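Side-chain contacts in cytochrome C2 (Rhodospirillum rubrum, PDB 3C2C), which probably carries electrons between membrane-bound partners of the photosynthetic and respiratory chains, using the iron of a covalently bound haem: residues A[62-67]-A[107-112]; A[70-75]-A[96-101]. All blocks are in the same frame, centred on the assembly; numbering follows the deposited sequence.

Contact 1: A[62-67]-A[107-112]. With HEM (protoporphyrin IX containing Fe), chain B.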
loop_
_atom_site.group_PDB
_atom_site.type_symbol
_atom_site.label_atom_id
_atom_site.label_comp_id
_atom_site.label_asym_id
_atom_site.label_seq_id
_atom_site.Cartn_x
_atom_site.Cartn_y
_atom_site.Cartn_z
ATOM N N TRP A 62 7.774 -2.835 -1.628
ATOM C CA TRP A 62 6.583 -3.303 -0.890
ATOM C C TRP A 62 6.645 -4.821 -0.691
ATOM O O TRP A 62 5.830 -5.637 -1.100
ATOM C CB TRP A 62 5.321 -2.895 -1.650
ATOM C CG TRP A 62 4.937 -1.402 -1.511
ATOM C CD1 TRP A 62 4.879 -0.579 -2.688
ATOM C CD2 TRP A 62 4.943 -0.616 -0.371
ATOM N NE1 TRP A 62 4.750 0.755 -2.185
ATOM C CE2 TRP A 62 4.657 0.707 -0.828
ATOM C CE3 TRP A 62 4.916 -0.913 1.005
ATOM C CZ2 TRP A 62 4.344 1.882 0.014
ATOM C CZ3 TRP A 62 4.619 0.246 1.794
ATOM C CH2 TRP A 62 4.420 1.563 1.319
ATOM N N THR A 63 7.468 -5.248 0.222
ATOM C CA THR A 63 7.703 -6.540 0.849
ATOM C C THR A 63 6.415 -6.795 1.705
ATOM O O THR A 63 5.683 -5.842 2.203
ATOM C CB THR A 63 8.966 -6.211 2.017
ATOM O OG1 THR A 63 10.160 -6.230 0.909
ATOM C CG2 THR A 63 9.367 -7.702 2.358
ATOM N N GLU A 64 6.273 -7.986 2.116
ATOM C CA GLU A 64 5.281 -8.407 3.103
ATOM C C GLU A 64 5.413 -7.678 4.354
ATOM O O GLU A 64 4.351 -7.271 4.876
ATOM C CB GLU A 64 5.144 -9.925 3.461
ATOM C CG GLU A 64 4.126 -10.529 4.310
ATOM C CD GLU A 64 4.257 -11.991 4.627
ATOM O OE1 GLU A 64 4.397 -12.591 5.787
ATOM O OE2 GLU A 64 4.546 -12.584 3.594
ATOM N N ALA A 65 6.713 -7.532 4.839
ATOM C CA ALA A 65 6.755 -6.760 6.087
ATOM C C ALA A 65 6.526 -5.257 6.005
ATOM O O ALA A 65 5.943 -4.612 6.889
ATOM C CB ALA A 65 8.206 -7.184 6.566
ATOM N N ASN A 66 6.993 -4.694 4.899
ATOM C CA ASN A 66 6.686 -3.195 4.806
ATOM C C ASN A 66 5.165 -3.017 4.505
ATOM O O ASN A 66 4.566 -2.017 5.068
ATOM C CB ASN A 66 7.463 -2.658 3.562
ATOM C CG ASN A 66 8.814 -2.100 3.921
ATOM O OD1 ASN A 66 9.054 -2.134 5.137
ATOM N ND2 ASN A 66 9.857 -2.303 3.058
ATOM N N LEU A 67 4.619 -3.962 3.651
ATOM C CA LEU A 67 3.042 -3.693 3.604
ATOM C C LEU A 67 2.336 -3.839 4.870
ATOM O O LEU A 67 1.568 -3.062 5.313
ATOM C CB LEU A 67 2.749 -4.814 2.564
ATOM C CG LEU A 67 2.989 -4.384 1.123
ATOM C CD1 LEU A 67 2.829 -5.628 0.230
ATOM C CD2 LEU A 67 2.080 -3.271 0.609
ATOM N N TYR A 107 -3.527 -11.568 -0.406
ATOM C CA TYR A 107 -4.290 -11.304 -1.759
ATOM C C TYR A 107 -3.619 -10.234 -2.617
ATOM O O TYR A 107 -3.462 -10.682 -3.784
ATOM C CB TYR A 107 -5.674 -10.655 -1.397
ATOM C CG TYR A 107 -6.426 -10.114 -2.571
ATOM C CD1 TYR A 107 -6.819 -10.931 -3.679
ATOM C CD2 TYR A 107 -6.526 -8.707 -2.713
ATOM C CE1 TYR A 107 -7.480 -10.336 -4.782
ATOM C CE2 TYR A 107 -7.197 -8.078 -3.807
ATOM C CZ TYR A 107 -7.766 -9.013 -4.770
ATOM O OH TYR A 107 -8.345 -8.339 -5.880
ATOM N N LEU A 108 -2.839 -9.258 -2.099
ATOM C CA LEU A 108 -1.944 -8.482 -2.926
ATOM C C LEU A 108 -0.888 -9.351 -3.654
ATOM O O LEU A 108 -0.454 -8.893 -4.783
ATOM C CB LEU A 108 -1.311 -7.324 -2.252
ATOM C CG LEU A 108 -2.279 -6.459 -1.559
ATOM C CD1 LEU A 108 -1.897 -5.331 -0.629
ATOM C CD2 LEU A 108 -3.021 -5.756 -2.654
ATOM N N LYS A 109 -0.558 -10.564 -3.122
ATOM C CA LYS A 109 0.480 -11.225 -3.775
ATOM C C LYS A 109 0.069 -11.895 -5.007
ATOM O O LYS A 109 0.931 -12.157 -5.865
ATOM C CB LYS A 109 0.891 -12.431 -2.891
ATOM C CG LYS A 109 1.864 -11.805 -1.749
ATOM C CD LYS A 109 2.649 -13.139 -1.142
ATOM C CE LYS A 109 2.895 -12.990 0.275
ATOM N NZ LYS A 109 3.488 -14.240 0.963
ATOM N N THR A 110 -1.281 -12.041 -5.162
ATOM C CA THR A 110 -1.793 -12.654 -6.419
ATOM C C THR A 110 -1.995 -11.613 -7.552
ATOM O O THR A 110 -2.069 -12.016 -8.697
ATOM C CB THR A 110 -3.259 -13.139 -6.054
ATOM O OG1 THR A 110 -3.325 -14.108 -4.937
ATOM C CG2 THR A 110 -4.144 -12.037 -6.199
ATOM N N LEU A 111 -1.881 -10.322 -7.437
ATOM C CA LEU A 111 -2.031 -9.318 -8.411
ATOM C C LEU A 111 -0.581 -8.885 -8.917
ATOM O O LEU A 111 -0.167 -7.732 -8.888
ATOM C CB LEU A 111 -2.666 -8.026 -7.691
ATOM C CG LEU A 111 -3.807 -8.274 -6.767
ATOM C CD1 LEU A 111 -4.242 -6.868 -6.297
ATOM C CD2 LEU A 111 -5.046 -8.764 -7.696
ATOM N N LYS A 112 0.063 -9.814 -9.575
ATOM C CA LYS A 112 1.407 -9.712 -10.012
ATOM C C LYS A 112 2.613 -9.664 -8.994
ATOM O O LYS A 112 3.496 -8.610 -8.514
ATOM C CB LYS A 112 1.418 -10.134 -11.535
ATOM O OXT LYS A 112 2.618 -10.445 -8.063
HETATM C CHA HEM B . -1.480 4.611 -1.360
HETATM C CHB HEM B . -2.748 0.042 -0.030
HETATM C CHC HEM B . -7.082 1.790 1.500
HETATM C CHD HEM B . -6.007 6.156 -0.216
HETATM C C1A HEM B . -1.501 3.244 -1.018
HETATM C C2A HEM B . -0.349 2.376 -1.152
HETATM C C3A HEM B . -0.722 1.127 -0.909
HETATM C C4A HEM B . -2.085 1.166 -0.365
HETATM C CMA HEM B . 0.234 -0.145 -0.851
HETATM C CAA HEM B . 1.064 2.877 -1.705
HETATM C CBA HEM B . 1.403 2.523 -3.199
HETATM C CGA HEM B . 2.683 3.106 -3.683
HETATM O O1A HEM B . 3.631 3.430 -2.836
HETATM O O2A HEM B . 2.834 3.055 -4.914
HETATM C C1B HEM B . -4.128 0.174 0.346
HETATM C C2B HEM B . -4.857 -0.923 0.892
HETATM C C3B HEM B . -6.010 -0.368 1.325
HETATM C C4B HEM B . -6.001 1.027 1.222
HETATM C CMB HEM B . -4.441 -2.431 0.746
HETATM C CAB HEM B . -7.171 -1.110 2.156
HETATM C CBB HEM B . -6.795 -2.153 3.097
HETATM C C1C HEM B . -7.110 3.083 1.189
HETATM C C2C HEM B . -8.368 3.990 1.326
HETATM C C3C HEM B . -7.978 5.211 0.995
HETATM C C4C HEM B . -6.691 5.083 0.296
HETATM C CMC HEM B . -9.511 3.458 2.181
HETATM C CAC HEM B . -8.793 6.531 1.024
HETATM C CBC HEM B . -9.638 6.909 2.028
HETATM C C1D HEM B . -4.687 6.130 -0.614
HETATM C C2D HEM B . -3.935 7.241 -1.089
HETATM C C3D HEM B . -2.701 6.816 -1.418
HETATM C C4D HEM B . -2.577 5.450 -1.072
HETATM C CMD HEM B . -4.637 8.653 -1.200
HETATM C CAD HEM B . -1.500 7.695 -1.912
HETATM C CBD HEM B . -1.005 8.428 -0.671
HETATM C CGD HEM B . -0.180 9.674 -0.908
HETATM O O1D HEM B . 0.510 9.796 -1.956
HETATM O O2D HEM B . -0.103 10.524 0.084
HETATM N NA HEM B . -2.500 2.466 -0.567
HETATM N NB HEM B . -4.808 1.384 0.657
HETATM N NC HEM B . -6.157 3.834 0.580
HETATM N ND HEM B . -3.851 5.003 -0.552
HETATM FE FE HEM B . -4.334 3.185 0.000
#
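E64 and K109 meet at the protein surface in a salt bridge, with K109 NZ 3.3 Å from E64 OE2; as a hydrogen bond it is weak. The glutamate chain runs out fully extended, CG anti to the backbone N (chi1 -173°), which carries its carboxylate from the first turn of helix 64-72 to the lysine. Opposite charges on long, flexible chains suit this surface gap, and K109 bends at chi3 on its way across the glutamate. Further in, the first side-chain bonds of L67 and L108 point toward the opposite segment, but L67 CD2 and L108 CD1 stay 4.6 Å apart. Branched apolar chains suit this place beside the haem: L67 CD2 lies 3.9 Å from methyl CMA, and L108 CD1 is 4.1 Å from CMB. In the cytochrome c fold the C-terminal helix, here 98-108, packs near the haem edge in this way. W62, just before helix 64-72, donates a bent hydrogen bond from NE1 to haem O1A, 3.0 Å away in the ring plane, with an N-H...O angle of 138°. A phenylalanine here, lacking the indole N-H, would probably leave the propionate less firmly held. I105 of helix 98-108 touches both E64 and L67.

Contact 2: A[70-75]-A[96-101]. Unlike the reference sequence in segment 70-75: N73 (reference Asp). With HEM (protoporphyrin IX containing Fe), chain B.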
loop_
_atom_site.group_PDB
_atom_site.type_symbol
_atom_site.label_atom_id
_atom_site.label_comp_id
_atom_site.label_asym_id
_atom_site.label_seq_id
_atom_site.Cartn_x
_atom_site.Cartn_y
_atom_site.Cartn_z
ATOM N N TYR A 70 3.017 -0.694 7.003
ATOM C CA TYR A 70 2.267 0.433 6.367
ATOM C C TYR A 70 0.787 0.447 6.645
ATOM O O TYR A 70 0.235 1.468 6.984
ATOM C CB TYR A 70 2.519 0.275 4.822
ATOM C CG TYR A 70 1.896 1.438 4.175
ATOM C CD1 TYR A 70 2.252 2.784 4.164
ATOM C CD2 TYR A 70 0.843 1.166 3.240
ATOM C CE1 TYR A 70 1.669 3.854 3.510
ATOM C CE2 TYR A 70 0.194 2.185 2.532
ATOM C CZ TYR A 70 0.726 3.476 2.510
ATOM O OH TYR A 70 0.034 4.402 1.774
ATOM N N VAL A 71 0.235 -0.749 6.350
ATOM C CA VAL A 71 -1.322 -0.649 6.287
ATOM C C VAL A 71 -1.876 -0.567 7.767
ATOM O O VAL A 71 -3.038 -0.155 7.943
ATOM C CB VAL A 71 -2.024 -1.892 5.654
ATOM C CG1 VAL A 71 -1.602 -1.927 4.213
ATOM C CG2 VAL A 71 -1.841 -3.238 6.435
ATOM N N LYS A 72 -0.934 -0.696 8.720
ATOM C CA LYS A 72 -1.363 -0.515 10.112
ATOM C C LYS A 72 -1.541 0.960 10.520
ATOM O O LYS A 72 -2.351 1.301 11.411
ATOM C CB LYS A 72 -0.496 -1.132 11.310
ATOM C CG LYS A 72 0.138 -2.463 10.981
ATOM C CD LYS A 72 0.470 -3.636 12.058
ATOM C CE LYS A 72 1.543 -4.479 11.285
ATOM N NZ LYS A 72 1.928 -5.905 11.584
ATOM N N ASN A 73 -0.789 1.772 9.767
ATOM C CA ASN A 73 -0.731 3.249 10.206
ATOM C C ASN A 73 0.076 3.853 9.133
ATOM O O ASN A 73 1.385 3.997 9.208
ATOM C CB ASN A 73 -0.136 3.365 11.606
ATOM C CG ASN A 73 -0.228 4.798 12.108
ATOM O OD1 ASN A 73 -0.433 5.738 11.327
ATOM N ND2 ASN A 73 0.158 4.853 13.344
ATOM N N PRO A 74 -0.443 4.167 7.966
ATOM C CA PRO A 74 0.429 4.780 6.923
ATOM C C PRO A 74 1.226 6.029 7.369
ATOM O O PRO A 74 2.366 6.259 6.866
ATOM C CB PRO A 74 -0.613 5.281 5.836
ATOM C CG PRO A 74 -1.681 4.298 6.056
ATOM C CD PRO A 74 -1.817 4.184 7.538
ATOM N N LYS A 75 0.621 6.995 8.121
ATOM C CA LYS A 75 1.236 8.212 8.481
ATOM C C LYS A 75 2.501 7.982 9.378
ATOM O O LYS A 75 3.564 8.600 9.021
ATOM C CB LYS A 75 0.470 9.468 9.096
ATOM N N THR A 96 -6.652 -2.606 11.513
ATOM C CA THR A 96 -6.139 -2.733 12.899
ATOM C C THR A 96 -6.122 -4.210 13.136
ATOM O O THR A 96 -5.272 -4.602 14.022
ATOM C CB THR A 96 -6.968 -1.987 13.919
ATOM O OG1 THR A 96 -8.054 -2.781 14.167
ATOM C CG2 THR A 96 -7.173 -0.475 13.784
ATOM N N LYS A 97 -6.599 -5.192 12.488
ATOM C CA LYS A 97 -6.743 -6.570 12.882
ATOM C C LYS A 97 -5.721 -7.310 12.179
ATOM O O LYS A 97 -5.467 -7.130 11.006
ATOM C CB LYS A 97 -8.131 -7.273 12.810
ATOM C CG LYS A 97 -9.193 -6.420 13.324
ATOM C CD LYS A 97 -10.447 -6.788 13.994
ATOM C CE LYS A 97 -11.177 -5.472 14.565
ATOM N NZ LYS A 97 -12.164 -5.208 13.268
ATOM N N ASP A 98 -4.980 -8.083 12.905
ATOM C CA ASP A 98 -3.786 -8.739 12.344
ATOM C C ASP A 98 -4.053 -9.770 11.303
ATOM O O ASP A 98 -3.340 -9.956 10.329
ATOM C CB ASP A 98 -2.841 -9.252 13.587
ATOM C CG ASP A 98 -1.732 -8.067 13.951
ATOM O OD1 ASP A 98 -1.317 -7.043 13.376
ATOM O OD2 ASP A 98 -1.596 -8.219 15.161
ATOM N N ASP A 99 -5.160 -10.420 11.607
ATOM C CA ASP A 99 -5.555 -11.497 10.617
ATOM C C ASP A 99 -5.802 -10.781 9.274
ATOM O O ASP A 99 -5.546 -11.325 8.296
ATOM C CB ASP A 99 -6.655 -12.336 11.205
ATOM C CG ASP A 99 -8.032 -11.602 11.507
ATOM O OD1 ASP A 99 -8.890 -12.123 10.601
ATOM O OD2 ASP A 99 -8.793 -10.768 12.224
ATOM N N GLU A 100 -6.631 -9.666 9.325
ATOM C CA GLU A 100 -6.943 -8.858 8.162
ATOM C C GLU A 100 -5.720 -8.482 7.378
ATOM O O GLU A 100 -5.742 -8.591 6.158
ATOM C CB GLU A 100 -7.898 -7.693 8.433
ATOM C CG GLU A 100 -9.288 -8.111 8.974
ATOM C CD GLU A 100 -10.332 -7.095 9.104
ATOM O OE1 GLU A 100 -11.586 -7.219 9.314
ATOM O OE2 GLU A 100 -9.898 -5.919 8.804
ATOM N N ILE A 101 -4.617 -7.977 8.147
ATOM C CA ILE A 101 -3.540 -7.445 7.368
ATOM C C ILE A 101 -2.929 -8.597 6.605
ATOM O O ILE A 101 -2.411 -8.464 5.502
ATOM C CB ILE A 101 -2.638 -6.915 8.575
ATOM C CG1 ILE A 101 -3.148 -5.506 9.028
ATOM C CG2 ILE A 101 -1.186 -6.638 8.059
ATOM C CD1 ILE A 101 -2.707 -4.941 10.305
HETATM C CHA HEM B . -1.480 4.611 -1.360
HETATM C CHB HEM B . -2.748 0.042 -0.030
HETATM C CHC HEM B . -7.082 1.790 1.500
HETATM C CHD HEM B . -6.007 6.156 -0.216
HETATM C C1A HEM B . -1.501 3.244 -1.018
HETATM C C2A HEM B . -0.349 2.376 -1.152
HETATM C C3A HEM B . -0.722 1.127 -0.909
HETATM C C4A HEM B . -2.085 1.166 -0.365
HETATM C CMA HEM B . 0.234 -0.145 -0.851
HETATM C CAA HEM B . 1.064 2.877 -1.705
HETATM C CBA HEM B . 1.403 2.523 -3.199
HETATM C CGA HEM B . 2.683 3.106 -3.683
HETATM O O1A HEM B . 3.631 3.430 -2.836
HETATM O O2A HEM B . 2.834 3.055 -4.914
HETATM C C1B HEM B . -4.128 0.174 0.346
HETATM C C2B HEM B . -4.857 -0.923 0.892
HETATM C C3B HEM B . -6.010 -0.368 1.325
HETATM C C4B HEM B . -6.001 1.027 1.222
HETATM C CMB HEM B . -4.441 -2.431 0.746
HETATM C CAB HEM B . -7.171 -1.110 2.156
HETATM C CBB HEM B . -6.795 -2.153 3.097
HETATM C C1C HEM B . -7.110 3.083 1.189
HETATM C C2C HEM B . -8.368 3.990 1.326
HETATM C C3C HEM B . -7.978 5.211 0.995
HETATM C C4C HEM B . -6.691 5.083 0.296
HETATM C CMC HEM B . -9.511 3.458 2.181
HETATM C CAC HEM B . -8.793 6.531 1.024
HETATM C CBC HEM B . -9.638 6.909 2.028
HETATM C C1D HEM B . -4.687 6.130 -0.614
HETATM C C2D HEM B . -3.935 7.241 -1.089
HETATM C C3D HEM B . -2.701 6.816 -1.418
HETATM C C4D HEM B . -2.577 5.450 -1.072
HETATM C CMD HEM B . -4.637 8.653 -1.200
HETATM C CAD HEM B . -1.500 7.695 -1.912
HETATM C CBD HEM B . -1.005 8.428 -0.671
HETATM C CGD HEM B . -0.180 9.674 -0.908
HETATM O O1D HEM B . 0.510 9.796 -1.956
HETATM O O2D HEM B . -0.103 10.524 0.084
HETATM N NA HEM B . -2.500 2.466 -0.567
HETATM N NB HEM B . -4.808 1.384 0.657
HETATM N NC HEM B . -6.157 3.834 0.580
HETATM N ND HEM B . -3.851 5.003 -0.552
HETATM FE FE HEM B . -4.334 3.185 0.000
#
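V71 and I101 form the apolar part of this contact, both buried and both pointing toward the opposite segment. The two side chains run antiparallel alongside each other, and V71 CG2 touches two branches of the isoleucine, CG1 at 3.7 Å and CG2 at 3.8 Å. Beta-branched residues suit this place, because each presents methyl or methylene groups close to its own helix. The end of I101 serves a second neighbour: with CG1 anti to the carbonyl carbon (chi1 -83°), CD1 reaches the aliphatic stem of K72, 3.8 Å from CG, and the two chains cross at about a right angle.

The charged part lies at the exposed surface. K72 stretches its extended chain past I101 until NZ stands 3.9 Å from D98 OD1, a long salt bridge; thus one lysine is apolar along its stem and ionic at its end.

The haem side belongs to Y70. Its ring meets pyrrole A obliquely, CE2 lying 3.7 Å from haem C3A, and OH comes within 3.4 Å of C1A while hydrogen-bonding to Y52 OH. P74 CG lies over one face, offset toward the ring's rim. N73 then N-caps helix 74-82, its OD1 weakly bonded to A76 N. An aromatic ring against the porphyrin, on a helix whose next residue packs on the C-terminal helix, is characteristic of the haem crevice of the cytochrome c fold.

How the contacts relate
Contacts 1 and 2 both draw on helices 64-72 and 98-108, contact 2 also including the start of helix 74-82, and their centres are 13 Å apart. Along the chain the order is 62-67, 70-75, 96-101, 107-112, so contact 2 falls within the span bracketed by contact 1. The start of helix 64-72 thus lies near the end of helix 98-108 and its end near the other's start, the two being inclined and running in broadly opposing senses. W62 CZ3 packs 3.7 Å from Y70 CB, linking the two sites directly, and both touch the haem. Together they set helix 64-72 against the C-terminal helix of the cytochrome c fold, beside the haem.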